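Local coordinates for protein Two-component response regulator, LuxR family (Aurantimonas sp., PDB 3CZ5) that probably acts as a DNA-binding two-component response regulator of the LuxR family, here represented largely by its receiver domain, at residues 10-15 with 56-61; 69-74 with 98-103; 16-21 with 34-39. All coordinates share one frame; numbering follows the deposited sequence.

Interaction 1: 10-15 with 56-61; sequences LVDDHP and VMDLTL. With PO4 (phosphate ion), chain E; PO4 (phosphate ion), chain F.
V11 pairs with M57 where two neighbouring parallel strands of the receiver domain end. V11 N donates to V56 O at 2.9 Å, with an N-H...O angle of 158°. V11 O in turn accepts D58 N at 3.2 Å. Both polar backbone atoms of V11 are therefore satisfied, and the second bond fixes the start of the loop that carries D58. V11 and L61 put their methyls together on the M57 side of the sheet, with CG1 of V11 3.9 Å from CD1 of L61.

Beyond the strands the contact turns acidic. D12, D13 and D58 bring their carboxylates together. The D58 carboxylate is turned 76° against that of D12 and, equally, against that of D13. D12 CG lies anti to its own N (chi1 -163°), which carries the carboxylate across to D58. D12 OD1 lies 2.6 Å from D58 OD2 and also takes a weak bond from H14 N. D13 OD1 comes to 2.9 Å from D58 OD2; these two are both acceptors, and no hydrogen bond joins them. The positive partner of D58 is K108, whose NZ forms a salt bridge to OD1.

One phosphate ion, probably from the crystallisation liquor, sits beside D58. L59 N donates to its O3 at 2.8 Å and T60 N to the same oxygen at 3.1 Å. K108 NZ and T86 OG1 also hydrogen-bond to phosphate.

D58 is the predicted phosphorylation site and is unmodified here. Three clustered acids are consistent with the magnesium-binding acidic pocket of receiver domains. The backbone N-H groups and K108 beside D58 suggest how a phosphoryl group could be held there.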
loop_
_atom_site.group_PDB
_atom_site.type_symbol
_atom_site.label_atom_id
_atom_site.label_comp_id
_atom_site.label_asym_id
_atom_site.label_seq_id
_atom_site.Cartn_x
_atom_site.Cartn_y
_atom_site.Cartn_z
ATOM N N LEU A 10 -5.907 2.359 6.155
ATOM C CA LEU A 10 -4.681 1.740 6.578
ATOM C C LEU A 10 -4.962 0.373 7.110
ATOM O O LEU A 10 -5.806 0.193 7.996
ATOM C CB LEU A 10 -4.030 2.464 7.760
ATOM C CG LEU A 10 -2.860 3.385 7.508
ATOM C CD1 LEU A 10 -3.478 4.287 6.496
ATOM C CD2 LEU A 10 -2.578 4.112 8.747
ATOM N N VAL A 11 -4.186 -0.593 6.651
ATOM C CA VAL A 11 -4.397 -1.942 7.086
ATOM C C VAL A 11 -3.033 -2.330 7.538
ATOM O O VAL A 11 -2.159 -2.412 6.728
ATOM C CB VAL A 11 -4.777 -2.777 5.863
ATOM C CG1 VAL A 11 -4.904 -4.245 6.174
ATOM C CG2 VAL A 11 -6.058 -2.228 5.234
ATOM N N ASP A 12 -2.869 -2.504 8.832
ATOM C CA ASP A 12 -1.650 -2.880 9.503
ATOM C C ASP A 12 -2.110 -3.558 10.810
ATOM O O ASP A 12 -3.063 -3.126 11.434
ATOM C CB ASP A 12 -0.959 -1.607 9.867
ATOM C CG ASP A 12 0.458 -1.803 10.192
ATOM O OD1 ASP A 12 0.859 -2.959 10.351
ATOM O OD2 ASP A 12 1.197 -0.799 10.245
ATOM N N ASP A 13 -1.485 -4.632 11.225
ATOM C CA ASP A 13 -1.811 -5.257 12.520
ATOM C C ASP A 13 -0.943 -4.680 13.633
ATOM O O ASP A 13 -0.913 -5.207 14.690
ATOM C CB ASP A 13 -1.534 -6.768 12.433
ATOM C CG ASP A 13 -0.189 -7.084 11.725
ATOM O OD1 ASP A 13 0.124 -6.553 10.615
ATOM O OD2 ASP A 13 0.583 -7.866 12.320
ATOM N N HIS A 14 -0.195 -3.622 13.347
ATOM C CA HIS A 14 0.654 -3.017 14.328
ATOM C C HIS A 14 0.040 -1.667 14.814
ATOM O O HIS A 14 0.366 -0.532 14.387
ATOM C CB HIS A 14 2.092 -2.927 13.762
ATOM C CG HIS A 14 2.809 -4.255 13.775
ATOM N ND1 HIS A 14 3.577 -4.690 14.839
ATOM C CD2 HIS A 14 2.934 -5.200 12.812
ATOM C CE1 HIS A 14 4.122 -5.845 14.533
ATOM N NE2 HIS A 14 3.753 -6.171 13.309
ATOM N N PRO A 15 -0.868 -1.803 15.742
ATOM C CA PRO A 15 -1.786 -0.751 16.120
ATOM C C PRO A 15 -1.065 0.537 16.421
ATOM O O PRO A 15 -1.499 1.570 15.969
ATOM C CB PRO A 15 -2.467 -1.312 17.341
ATOM C CG PRO A 15 -1.571 -2.460 17.799
ATOM C CD PRO A 15 -0.893 -2.982 16.609
ATOM N N VAL A 56 -3.617 1.677 1.901
ATOM C CA VAL A 56 -2.245 1.301 2.237
ATOM C C VAL A 56 -2.149 0.099 3.172
ATOM O O VAL A 56 -2.632 0.150 4.309
ATOM C CB VAL A 56 -1.556 2.369 3.036
ATOM C CG1 VAL A 56 -0.180 1.821 3.589
ATOM C CG2 VAL A 56 -1.397 3.628 2.200
ATOM N N MET A 57 -1.443 -0.949 2.738
ATOM C CA MET A 57 -1.487 -2.300 3.408
ATOM C C MET A 57 -0.114 -2.922 3.709
ATOM O O MET A 57 0.769 -2.806 2.869
ATOM C CB MET A 57 -2.221 -3.268 2.463
ATOM C CG MET A 57 -3.223 -4.021 3.206
ATOM S SD MET A 57 -4.320 -5.064 2.346
ATOM C CE MET A 57 -4.444 -6.121 3.724
ATOM N N ASP A 58 0.070 -3.601 4.844
ATOM C CA ASP A 58 1.236 -4.407 5.009
ATOM C C ASP A 58 1.289 -5.545 3.963
ATOM O O ASP A 58 0.294 -5.939 3.312
ATOM C CB ASP A 58 1.149 -5.143 6.303
ATOM C CG ASP A 58 1.362 -4.272 7.487
ATOM O OD1 ASP A 58 1.611 -3.033 7.305
ATOM O OD2 ASP A 58 1.289 -4.883 8.601
ATOM N N LEU A 59 2.449 -6.150 3.832
ATOM C CA LEU A 59 2.507 -7.338 3.034
ATOM C C LEU A 59 2.161 -8.496 3.968
ATOM O O LEU A 59 1.649 -9.546 3.556
ATOM C CB LEU A 59 3.917 -7.495 2.545
ATOM C CG LEU A 59 4.155 -8.735 1.703
ATOM C CD1 LEU A 59 3.569 -8.563 0.296
ATOM C CD2 LEU A 59 5.683 -8.913 1.646
ATOM N N THR A 60 2.428 -8.278 5.243
ATOM C CA THR A 60 2.352 -9.325 6.195
ATOM C C THR A 60 1.227 -9.015 7.140
ATOM O O THR A 60 1.233 -7.949 7.792
ATOM C CB THR A 60 3.647 -9.482 6.960
ATOM O OG1 THR A 60 4.704 -9.613 6.021
ATOM C CG2 THR A 60 3.606 -10.750 7.755
ATOM N N LEU A 61 0.274 -9.959 7.240
ATOM C CA LEU A 61 -0.919 -9.724 8.018
ATOM C C LEU A 61 -1.308 -10.966 8.794
ATOM O O LEU A 61 -1.078 -12.095 8.338
ATOM C CB LEU A 61 -2.034 -9.309 7.063
ATOM C CG LEU A 61 -2.006 -7.910 6.440
ATOM C CD1 LEU A 61 -3.216 -7.735 5.555
ATOM C CD2 LEU A 61 -2.068 -7.008 7.637
HETATM P P PO4 E . 4.989 -5.773 7.071
HETATM O O1 PO4 E . 6.284 -6.447 7.363
HETATM O O2 PO4 E . 4.910 -4.297 7.389
HETATM O O3 PO4 E . 4.579 -6.016 5.647
HETATM O O4 PO4 E . 4.173 -6.672 7.963
HETATM P P PO4 F . 2.942 -2.207 18.038
HETATM O O1 PO4 F . 3.786 -3.442 18.163
HETATM O O2 PO4 F . 3.704 -0.958 17.744
HETATM O O3 PO4 F . 2.360 -2.615 16.703
HETATM O O4 PO4 F . 1.987 -2.151 19.191
#

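Interaction 2: 69-74 with 98-103; sequences ATRHIR and FEAGAS
This is a partly buried packing contact in the receiver domain, in which T70, R71 and R74 set one side of helix 66-76 against A100 and G101 at the C-terminal end of helix 91-99. It is mostly van der Waals packing of side chains on backbone, and no hydrogen bond crosses it.

T70 makes the inner part. Its CG2 is anti to the backbone N (chi1 -75° for OG1) and faces the turn. CG2 of T70 lies 3.4 Å from A100 O and 3.7 Å from A102 N. The hydroxyl points another way and is bonded to G66 O, one turn earlier in the same helix. R71 adds its aliphatic part, with CG 4.0 Å from A100 CB.

R74 reaches across to G101. Its chain bends at chi2 and chi3, which brings R74 CD to 3.5 Å from G101 CA. G101 O lies over one face of the guanidinium, offset toward the rim. G101 O is 3.5 Å from R74 NE, but the angle is too poor for a hydrogen bond. R74 NH2 hydrogen-bonds to A80 O.

G101 closes helix 91-99 with a Schellman motif. Its phi is positive, 114°, and G101 N bonds to F98 O at 2.8 Å. With no side chain, it lets R74 lie close over the backbone.

Around this contact, T70 and R74 also touch strand 82-86, T70 through I82 and I84 and R74 through I82. On another side of helix 66-76, I73 packs on Y44 and Y47 of helix 40-48. S103, next to strand 104-107 in the chain, bonds by its backbone to I82 and A128.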
loop_
_atom_site.group_PDB
_atom_site.type_symbol
_atom_site.label_atom_id
_atom_site.label_comp_id
_atom_site.label_asym_id
_atom_site.label_seq_id
_atom_site.Cartn_x
_atom_site.Cartn_y
_atom_site.Cartn_z
ATOM N N ALA A 69 -5.202 -10.182 0.039
ATOM C CA ALA A 69 -6.049 -9.008 0.246
ATOM C C ALA A 69 -6.227 -8.283 -1.033
ATOM O O ALA A 69 -7.321 -7.879 -1.363
ATOM C CB ALA A 69 -5.441 -8.066 1.228
ATOM N N THR A 70 -5.144 -8.066 -1.748
ATOM C CA THR A 70 -5.242 -7.116 -2.883
ATOM C C THR A 70 -6.094 -7.757 -3.968
ATOM O O THR A 70 -6.897 -7.073 -4.572
ATOM C CB THR A 70 -3.890 -6.747 -3.525
ATOM O OG1 THR A 70 -3.189 -5.837 -2.675
ATOM C CG2 THR A 70 -4.104 -6.125 -4.935
ATOM N N ARG A 71 -5.890 -9.063 -4.193
ATOM C CA ARG A 71 -6.655 -9.757 -5.162
ATOM C C ARG A 71 -8.087 -9.571 -4.768
ATOM O O ARG A 71 -8.875 -9.114 -5.566
ATOM C CB ARG A 71 -6.250 -11.230 -5.272
ATOM C CG ARG A 71 -5.139 -11.482 -6.355
ATOM C CD ARG A 71 -4.295 -12.750 -6.060
ATOM N NE ARG A 71 -5.085 -13.576 -5.146
ATOM C CZ ARG A 71 -4.578 -14.286 -4.145
ATOM N NH1 ARG A 71 -3.234 -14.269 -3.946
ATOM N NH2 ARG A 71 -5.418 -14.986 -3.348
ATOM N N HIS A 72 -8.433 -9.883 -3.526
ATOM C CA HIS A 72 -9.867 -9.907 -3.169
ATOM C C HIS A 72 -10.529 -8.611 -3.529
ATOM O O HIS A 72 -11.585 -8.586 -4.107
ATOM C CB HIS A 72 -10.105 -10.205 -1.693
ATOM C CG HIS A 72 -10.366 -11.642 -1.447
ATOM N ND1 HIS A 72 -9.367 -12.545 -1.115
ATOM C CD2 HIS A 72 -11.496 -12.365 -1.573
ATOM C CE1 HIS A 72 -9.870 -13.759 -1.026
ATOM N NE2 HIS A 72 -11.162 -13.682 -1.302
ATOM N N ILE A 73 -9.880 -7.521 -3.185
ATOM C CA ILE A 73 -10.473 -6.251 -3.343
ATOM C C ILE A 73 -10.635 -5.900 -4.822
ATOM O O ILE A 73 -11.637 -5.389 -5.246
ATOM C CB ILE A 73 -9.607 -5.255 -2.685
ATOM C CG1 ILE A 73 -9.723 -5.389 -1.158
ATOM C CG2 ILE A 73 -9.958 -3.903 -3.223
ATOM C CD1 ILE A 73 -8.970 -4.270 -0.283
ATOM N N ARG A 74 -9.634 -6.200 -5.606
ATOM C CA ARG A 74 -9.645 -5.945 -7.033
ATOM C C ARG A 74 -10.688 -6.770 -7.749
ATOM O O ARG A 74 -11.150 -6.440 -8.854
ATOM C CB ARG A 74 -8.277 -6.276 -7.556
ATOM C CG ARG A 74 -7.259 -5.278 -7.014
ATOM C CD ARG A 74 -6.515 -4.846 -8.185
ATOM N NE ARG A 74 -6.690 -3.443 -8.513
ATOM C CZ ARG A 74 -6.497 -2.917 -9.717
ATOM N NH1 ARG A 74 -6.216 -3.713 -10.758
ATOM N NH2 ARG A 74 -6.619 -1.603 -9.850
ATOM N N PHE A 98 2.525 -6.628 -7.647
ATOM C CA PHE A 98 2.066 -5.954 -8.888
ATOM C C PHE A 98 1.154 -6.821 -9.737
ATOM O O PHE A 98 0.139 -6.350 -10.215
ATOM C CB PHE A 98 3.166 -5.337 -9.745
ATOM C CG PHE A 98 3.757 -4.094 -9.141
ATOM C CD1 PHE A 98 2.992 -2.925 -8.991
ATOM C CD2 PHE A 98 5.102 -4.069 -8.687
ATOM C CE1 PHE A 98 3.580 -1.735 -8.399
ATOM C CE2 PHE A 98 5.667 -2.913 -8.114
ATOM C CZ PHE A 98 4.918 -1.780 -7.964
ATOM N N GLU A 99 1.484 -8.095 -9.886
ATOM C CA GLU A 99 0.804 -8.930 -10.850
ATOM C C GLU A 99 -0.585 -9.059 -10.226
ATOM O O GLU A 99 -1.584 -9.131 -10.941
ATOM C CB GLU A 99 1.628 -10.233 -11.128
ATOM C CG GLU A 99 0.899 -11.486 -11.543
ATOM C CD GLU A 99 1.725 -12.762 -11.233
ATOM O OE1 GLU A 99 2.731 -12.660 -10.462
ATOM O OE2 GLU A 99 1.383 -13.869 -11.756
ATOM N N ALA A 100 -0.653 -8.934 -8.900
ATOM C CA ALA A 100 -1.943 -8.980 -8.226
ATOM C C ALA A 100 -2.797 -7.735 -8.350
ATOM O O ALA A 100 -3.935 -7.762 -7.920
ATOM C CB ALA A 100 -1.794 -9.290 -6.768
ATOM N N GLY A 101 -2.296 -6.628 -8.863
ATOM C CA GLY A 101 -3.133 -5.401 -8.856
ATOM C C GLY A 101 -2.688 -4.210 -8.009
ATOM O O GLY A 101 -3.259 -3.130 -8.113
ATOM N N ALA A 102 -1.673 -4.401 -7.158
ATOM C CA ALA A 102 -1.180 -3.318 -6.340
ATOM C C ALA A 102 -0.654 -2.255 -7.250
ATOM O O ALA A 102 -0.006 -2.535 -8.224
ATOM C CB ALA A 102 -0.104 -3.788 -5.428
ATOM N N SER A 103 -0.862 -0.997 -6.941
ATOM C CA SER A 103 -0.325 0.030 -7.787
ATOM C C SER A 103 0.938 0.608 -7.222
ATOM O O SER A 103 1.495 1.515 -7.744
ATOM C CB SER A 103 -1.326 1.136 -7.977
ATOM O OG SER A 103 -2.593 0.685 -7.668
#

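Interaction 3: 16-21 with 34-39; sequences IVREGY and VAEAAD. With PO4 (phosphate ion), chain F.
R18 reaches from helix 15-25 to E36 on strand 31-37 and makes the close part of this contact. Its CG is anti to the backbone N (chi1 -163°), and the chain bends at chi3. E36 OE1 comes to the guanidinium edge, near its plane. E36 OE1 accepts R18 NE at 3.1 Å and R18 NH2 at 3.3 Å. Both bonds are weak, and together they form a salt bridge. The guanidinium and carboxylate planes stand 64° apart. R18 NH1 bonds to D12 O, so the arginine also ties the helix to the loop before it.

Helix and strand are parts of the beta-alpha-beta unit made by strand 6-11, helix 15-25 and strand 31-37. The short segments run 154° apart, with axes 10.3 Å from each other at closest approach. That gap is bridged by long side chains.

The outer side is looser. E19 brings OE2 to 3.1 Å from E36 OE2, acid against acid with no bond. R22 forms a salt bridge with E19, which probably eases this repulsion. Away from the strand, near the start of the helix, V17 N makes a weak bond, 3.5 Å, to O2 of a phosphate ion, probably from the crystallisation liquor.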
loop_
_atom_site.group_PDB
_atom_site.type_symbol
_atom_site.label_atom_id
_atom_site.label_comp_id
_atom_site.label_asym_id
_atom_site.label_seq_id
_atom_site.Cartn_x
_atom_site.Cartn_y
_atom_site.Cartn_z
ATOM N N ILE A 16 0.060 0.509 17.110
ATOM C CA ILE A 16 0.751 1.775 17.369
ATOM C C ILE A 16 1.625 2.323 16.244
ATOM O O ILE A 16 1.551 3.509 15.939
ATOM C CB ILE A 16 1.560 1.647 18.599
ATOM C CG1 ILE A 16 0.642 1.003 19.651
ATOM C CG2 ILE A 16 2.148 3.025 19.036
ATOM C CD1 ILE A 16 1.245 1.143 20.949
ATOM N N VAL A 17 2.441 1.496 15.611
ATOM C CA VAL A 17 3.032 2.013 14.395
ATOM C C VAL A 17 1.934 2.458 13.429
ATOM O O VAL A 17 2.122 3.390 12.619
ATOM C CB VAL A 17 4.046 1.020 13.670
ATOM C CG1 VAL A 17 4.635 0.080 14.650
ATOM C CG2 VAL A 17 3.372 0.235 12.553
ATOM N N ARG A 18 0.780 1.795 13.438
ATOM C CA ARG A 18 -0.213 2.180 12.412
ATOM C C ARG A 18 -0.509 3.621 12.649
ATOM O O ARG A 18 -0.514 4.450 11.704
ATOM C CB ARG A 18 -1.480 1.432 12.585
ATOM C CG ARG A 18 -2.320 1.487 11.375
ATOM C CD ARG A 18 -3.470 0.545 11.601
ATOM N NE ARG A 18 -4.168 0.880 12.831
ATOM C CZ ARG A 18 -4.573 -0.041 13.684
ATOM N NH1 ARG A 18 -4.271 -1.306 13.390
ATOM N NH2 ARG A 18 -5.261 0.289 14.782
ATOM N N GLU A 19 -0.702 3.940 13.936
ATOM C CA GLU A 19 -1.025 5.325 14.294
ATOM C C GLU A 19 0.104 6.346 13.915
ATOM O O GLU A 19 -0.199 7.470 13.474
ATOM C CB GLU A 19 -1.393 5.468 15.763
ATOM C CG GLU A 19 -2.574 6.360 15.940
ATOM C CD GLU A 19 -3.809 5.774 15.240
ATOM O OE1 GLU A 19 -3.908 4.486 15.219
ATOM O OE2 GLU A 19 -4.670 6.585 14.724
ATOM N N GLY A 20 1.376 5.961 14.102
ATOM C CA GLY A 20 2.446 6.776 13.721
ATOM C C GLY A 20 2.348 7.084 12.241
ATOM O O GLY A 20 2.588 8.207 11.795
ATOM N N TYR A 21 2.011 6.092 11.446
ATOM C CA TYR A 21 1.914 6.360 10.028
ATOM C C TYR A 21 0.683 7.148 9.701
ATOM O O TYR A 21 0.701 7.958 8.762
ATOM C CB TYR A 21 1.911 5.092 9.227
ATOM C CG TYR A 21 3.241 4.430 9.178
ATOM C CD1 TYR A 21 4.316 5.153 8.833
ATOM C CD2 TYR A 21 3.396 3.083 9.455
ATOM C CE1 TYR A 21 5.533 4.617 8.757
ATOM C CE2 TYR A 21 4.645 2.492 9.372
ATOM C CZ TYR A 21 5.724 3.301 9.018
ATOM O OH TYR A 21 7.035 2.859 8.936
ATOM N N VAL A 34 -9.155 7.435 6.898
ATOM C CA VAL A 34 -10.561 7.381 7.158
ATOM C C VAL A 34 -11.084 6.043 7.789
ATOM O O VAL A 34 -12.132 6.021 8.435
ATOM C CB VAL A 34 -11.204 7.639 5.858
ATOM C CG1 VAL A 34 -11.435 6.310 5.190
ATOM C CG2 VAL A 34 -12.407 8.394 6.027
ATOM N N ALA A 35 -10.360 4.938 7.610
ATOM C CA ALA A 35 -10.696 3.653 8.239
ATOM C C ALA A 35 -9.339 3.043 8.570
ATOM O O ALA A 35 -8.434 3.167 7.734
ATOM C CB ALA A 35 -11.380 2.777 7.273
ATOM N N GLU A 36 -9.198 2.431 9.763
ATOM C CA GLU A 36 -8.041 1.616 10.091
ATOM C C GLU A 36 -8.374 0.100 10.267
ATOM O O GLU A 36 -9.268 -0.292 11.053
ATOM C CB GLU A 36 -7.398 2.158 11.330
ATOM C CG GLU A 36 -6.691 3.392 11.098
ATOM C CD GLU A 36 -5.952 3.771 12.327
ATOM O OE1 GLU A 36 -6.276 3.143 13.366
ATOM O OE2 GLU A 36 -5.080 4.674 12.270
ATOM N N ALA A 37 -7.670 -0.763 9.544
ATOM C CA ALA A 37 -7.952 -2.225 9.610
ATOM C C ALA A 37 -6.764 -3.011 10.132
ATOM O O ALA A 37 -5.629 -2.581 10.038
ATOM C CB ALA A 37 -8.392 -2.770 8.251
ATOM N N ALA A 38 -7.012 -4.177 10.697
ATOM C CA ALA A 38 -5.911 -4.913 11.330
ATOM C C ALA A 38 -5.616 -6.212 10.668
ATOM O O ALA A 38 -4.720 -6.874 11.146
ATOM C CB ALA A 38 -6.269 -5.206 12.742
ATOM N N ASP A 39 -6.432 -6.644 9.695
ATOM C CA ASP A 39 -6.164 -7.823 8.865
ATOM C C ASP A 39 -6.953 -7.741 7.592
ATOM O O ASP A 39 -7.712 -6.803 7.381
ATOM C CB ASP A 39 -6.653 -9.056 9.565
ATOM C CG ASP A 39 -8.106 -8.908 10.015
ATOM O OD1 ASP A 39 -9.001 -8.594 9.185
ATOM O OD2 ASP A 39 -8.356 -9.141 11.208
HETATM P P PO4 F . 2.942 -2.207 18.038
HETATM O O1 PO4 F . 3.786 -3.442 18.163
HETATM O O2 PO4 F . 3.704 -0.958 17.744
HETATM O O3 PO4 F . 2.360 -2.615 16.703
HETATM O O4 PO4 F . 1.987 -2.151 19.191
#

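Interactions 1 and 3 are close neighbours, with centres about 7 Å apart. Strand 6-11 lies between strands 31-37 and 54-57, so its end serves both. L10 O is 2.6 Å from A37 N, and D12 O is 2.9 Å from R18 NH1. R18 thus ties E36 to the loop that carries the acids facing D58. Both contacts also touch one phosphate ion, through H14 and V17; the other phosphate lies beside D58. Interaction 2 is about 15 Å from interaction 1, centre to centre. Between them the modelled M57 methyl comes near A69, though its position is doubtful. Interactions 2 and 3 do not touch; their nearest atoms are about 7 Å apart.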